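PDB 2G5G: putative lipoprotein from Campylobacter jejuni subsp. jejuni, which binds a cofacial pair of hemes as a dimer and probably takes part in bacterial heme uptake. Local coordinates for residues 44-49 against 241-246. Numbering follows the deposited sequence.
Sequences VILLGE and KKIVVV
V44, I45, L46 and L47 pair in parallel with I243, V244, V245 and V246, the axes of the two short strands 4.7 Å apart and their directions 17° from parallel. Five backbone hydrogen bonds follow the alternating parallel pattern, from V44 N to K242 O at one end to G48 N to V246 O at the other. The shortest and straightest is V246 N to L46 O, at 2.7 Å and 176° at the hydrogen.

V44, L46, I243 and V245 share one face of the sheet. I243 lies beside V44 and reaches it with CD1, 3.7 Å from V44 CB. Its other branch, CG2, touches L46 CD1 at 3.6 Å. That same L46 methyl lies 4.1 Å from V245 CG2. At the start of the pairing, the extended chain of K241 crosses V44 at about a right angle, with K241 CD 3.7 Å from V44 CG2. The K241 amino group hydrogen-bonds to the carbonyl oxygens of L208 and H211.

The other face carries I45, L47, V244 and V246. V244 holds CG1 between its backbone N and carbonyl carbon (chi1 65°), and this methyl meets I45 CG1 at 3.6 Å. L47 CD2 packs alongside V246 CG1.

The contact is core packing: it joins two sequence-distant strands inside a mixed sheet, and neither segment contributes to the heme pocket. Strand 214-220 hydrogen-bonds to the other edge of 44-49, and strand 260-264 flanks 243-248. Helix 230-236 packs on L46, I243 and V245, while helix 54-73 packs on I45 and L47 across the sheet.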
ATOM      1  N   VAL A  44      30.292 -10.296   9.285  1.00 17.37           N
ATOM      2  CA  VAL A  44      28.981 -10.152   8.662  1.00 18.38           C
ATOM      3  C   VAL A  44      29.146 -10.333   7.143  1.00 17.72           C
ATOM      4  O   VAL A  44      29.913  -9.611   6.497  1.00 18.26           O
ATOM      5  CB  VAL A  44      28.391  -8.749   8.916  1.00 19.45           C
ATOM      6  CG1 VAL A  44      27.048  -8.604   8.212  1.00 18.70           C
ATOM      7  CG2 VAL A  44      28.268  -8.472  10.456  1.00 19.18           C
ATOM      8  N   ILE A  45      28.404 -11.262   6.586  1.00 17.87           N
ATOM      9  CA  ILE A  45      28.457 -11.503   5.154  1.00 19.46           C
ATOM     10  C   ILE A  45      27.086 -11.145   4.625  1.00 19.25           C
ATOM     11  O   ILE A  45      26.089 -11.749   5.019  1.00 19.33           O
ATOM     12  CB  ILE A  45      28.791 -12.993   4.817  1.00 20.50           C
ATOM     13  CG1 ILE A  45      30.190 -13.355   5.313  1.00 20.77           C
ATOM     14  CG2 ILE A  45      28.703 -13.236   3.295  1.00 20.88           C
ATOM     15  CD1 ILE A  45      30.349 -14.831   5.715  1.00 19.24           C
ATOM     16  N   LEU A  46      27.016 -10.131   3.766  1.00 18.77           N
ATOM     17  CA  LEU A  46      25.753  -9.829   3.099  1.00 19.96           C
ATOM     18  C   LEU A  46      25.669 -10.493   1.725  1.00 19.95           C
ATOM     19  O   LEU A  46      26.600 -10.370   0.943  1.00 21.41           O
ATOM     20  CB  LEU A  46      25.505  -8.326   2.964  1.00 19.39           C
ATOM     21  CG  LEU A  46      25.379  -7.477   4.221  1.00 23.01           C
ATOM     22  CD1 LEU A  46      26.747  -7.192   4.726  1.00 24.05           C
ATOM     23  CD2 LEU A  46      24.702  -6.153   3.850  1.00 24.42           C
ATOM     24  N   LEU A  47      24.563 -11.194   1.463  1.00 18.46           N
ATOM     25  CA  LEU A  47      24.345 -11.933   0.198  1.00 19.27           C
ATOM     26  C   LEU A  47      23.112 -11.359  -0.470  1.00 20.22           C
ATOM     27  O   LEU A  47      21.972 -11.528   0.031  1.00 20.00           O
ATOM     28  CB  LEU A  47      24.079 -13.413   0.480  1.00 19.18           C
ATOM     29  CG  LEU A  47      24.692 -14.512  -0.391  1.00 22.81           C
ATOM     30  CD1 LEU A  47      23.917 -15.825  -0.302  1.00 20.87           C
ATOM     31  CD2 LEU A  47      25.151 -14.164  -1.832  1.00 22.14           C
ATOM     32  N   GLY A  48      23.339 -10.650  -1.578  1.00 20.56           N
ATOM     33  CA  GLY A  48      22.282  -9.952  -2.292  1.00 21.44           C
ATOM     34  C   GLY A  48      21.730 -10.832  -3.400  1.00 21.89           C
ATOM     35  O   GLY A  48      22.497 -11.451  -4.130  1.00 22.48           O
ATOM     36  N   GLU A  49      20.403 -10.857  -3.512  1.00 23.05           N
ATOM     37  CA  GLU A  49      19.708 -11.704  -4.475  1.00 23.56           C
ATOM     38  C   GLU A  49      18.609 -10.933  -5.236  1.00 24.44           C
ATOM     39  O   GLU A  49      18.164  -9.861  -4.812  1.00 24.96           O
ATOM     40  CB  GLU A  49      19.089 -12.926  -3.776  1.00 23.88           C
ATOM     41  CG  GLU A  49      17.925 -12.552  -2.837  1.00 22.10           C
ATOM     42  CD  GLU A  49      16.863 -13.669  -2.664  1.00 23.57           C
ATOM     43  OE1 GLU A  49      17.085 -14.825  -3.069  1.00 24.29           O
ATOM     44  OE2 GLU A  49      15.794 -13.351  -2.124  1.00 22.28           O
ATOM     45  N   LYS A 241      33.073  -4.554  13.280  1.00 19.39           N
ATOM     46  CA  LYS A 241      32.970  -5.861  12.606  1.00 18.02           C
ATOM     47  C   LYS A 241      33.482  -5.768  11.194  1.00 18.73           C
ATOM     48  O   LYS A 241      33.307  -4.728  10.513  1.00 18.31           O
ATOM     49  CB  LYS A 241      31.521  -6.375  12.573  1.00 18.00           C
ATOM     50  CG  LYS A 241      31.023  -6.906  13.932  1.00 15.20           C
ATOM     51  CD  LYS A 241      29.686  -7.576  13.805  1.00 16.86           C
ATOM     52  CE  LYS A 241      29.237  -8.248  15.135  1.00 15.17           C
ATOM     53  NZ  LYS A 241      27.882  -8.856  14.826  1.00 19.32           N
ATOM     54  N   LYS A 242      34.099  -6.840  10.729  1.00 18.58           N
ATOM     55  CA  LYS A 242      34.494  -6.900   9.314  1.00 19.27           C
ATOM     56  C   LYS A 242      33.287  -7.290   8.489  1.00 18.48           C
ATOM     57  O   LYS A 242      32.691  -8.352   8.699  1.00 17.49           O
ATOM     58  CB  LYS A 242      35.617  -7.908   9.115  1.00 19.27           C
ATOM     59  CG  LYS A 242      36.903  -7.466   9.870  1.00 23.38           C
ATOM     60  CD  LYS A 242      37.878  -8.625   9.970  1.00 28.16           C
ATOM     61  CE  LYS A 242      39.119  -8.225  10.776  1.00 32.36           C
ATOM     62  NZ  LYS A 242      38.742  -7.852  12.198  1.00 33.96           N
ATOM     63  N   ILE A 243      32.941  -6.415   7.548  1.00 18.20           N
ATOM     64  CA  ILE A 243      31.754  -6.559   6.709  1.00 17.63           C
ATOM     65  C   ILE A 243      32.168  -6.919   5.274  1.00 17.91           C
ATOM     66  O   ILE A 243      33.027  -6.247   4.682  1.00 17.56           O
ATOM     67  CB  ILE A 243      30.954  -5.221   6.627  1.00 19.16           C
ATOM     68  CG1 ILE A 243      30.785  -4.519   8.019  1.00 16.69           C
ATOM     69  CG2 ILE A 243      29.604  -5.461   5.935  1.00 19.28           C
ATOM     70  CD1 ILE A 243      30.120  -5.459   9.151  1.00 14.52           C
ATOM     71  N   VAL A 244      31.508  -7.909   4.681  1.00 16.61           N
ATOM     72  CA  VAL A 244      31.761  -8.275   3.274  1.00 16.98           C
ATOM     73  C   VAL A 244      30.423  -8.480   2.555  1.00 17.33           C
ATOM     74  O   VAL A 244      29.469  -9.056   3.115  1.00 16.89           O
ATOM     75  CB  VAL A 244      32.693  -9.520   3.101  1.00 17.39           C
ATOM     76  CG1 VAL A 244      32.029 -10.789   3.670  1.00 17.00           C
ATOM     77  CG2 VAL A 244      33.056  -9.710   1.633  1.00 16.59           C
ATOM     78  N   VAL A 245      30.372  -7.997   1.317  1.00 16.58           N
ATOM     79  CA  VAL A 245      29.136  -7.987   0.541  1.00 17.74           C
ATOM     80  C   VAL A 245      29.350  -8.780  -0.731  1.00 17.49           C
ATOM     81  O   VAL A 245      30.295  -8.513  -1.496  1.00 18.25           O
ATOM     82  CB  VAL A 245      28.656  -6.552   0.180  1.00 16.34           C
ATOM     83  CG1 VAL A 245      27.330  -6.623  -0.612  1.00 19.21           C
ATOM     84  CG2 VAL A 245      28.544  -5.647   1.436  1.00 17.65           C
ATOM     85  N   VAL A 246      28.494  -9.774  -0.922  1.00 16.93           N
ATOM     86  CA  VAL A 246      28.532 -10.616  -2.114  1.00 18.30           C
ATOM     87  C   VAL A 246      27.227 -10.457  -2.847  1.00 19.59           C
ATOM     88  O   VAL A 246      26.149 -10.742  -2.293  1.00 20.27           O
ATOM     89  CB  VAL A 246      28.713 -12.106  -1.784  1.00 17.74           C
ATOM     90  CG1 VAL A 246      28.721 -12.963  -3.115  1.00 19.29           C
ATOM     91  CG2 VAL A 246      30.015 -12.345  -1.018  1.00 18.50           C
TER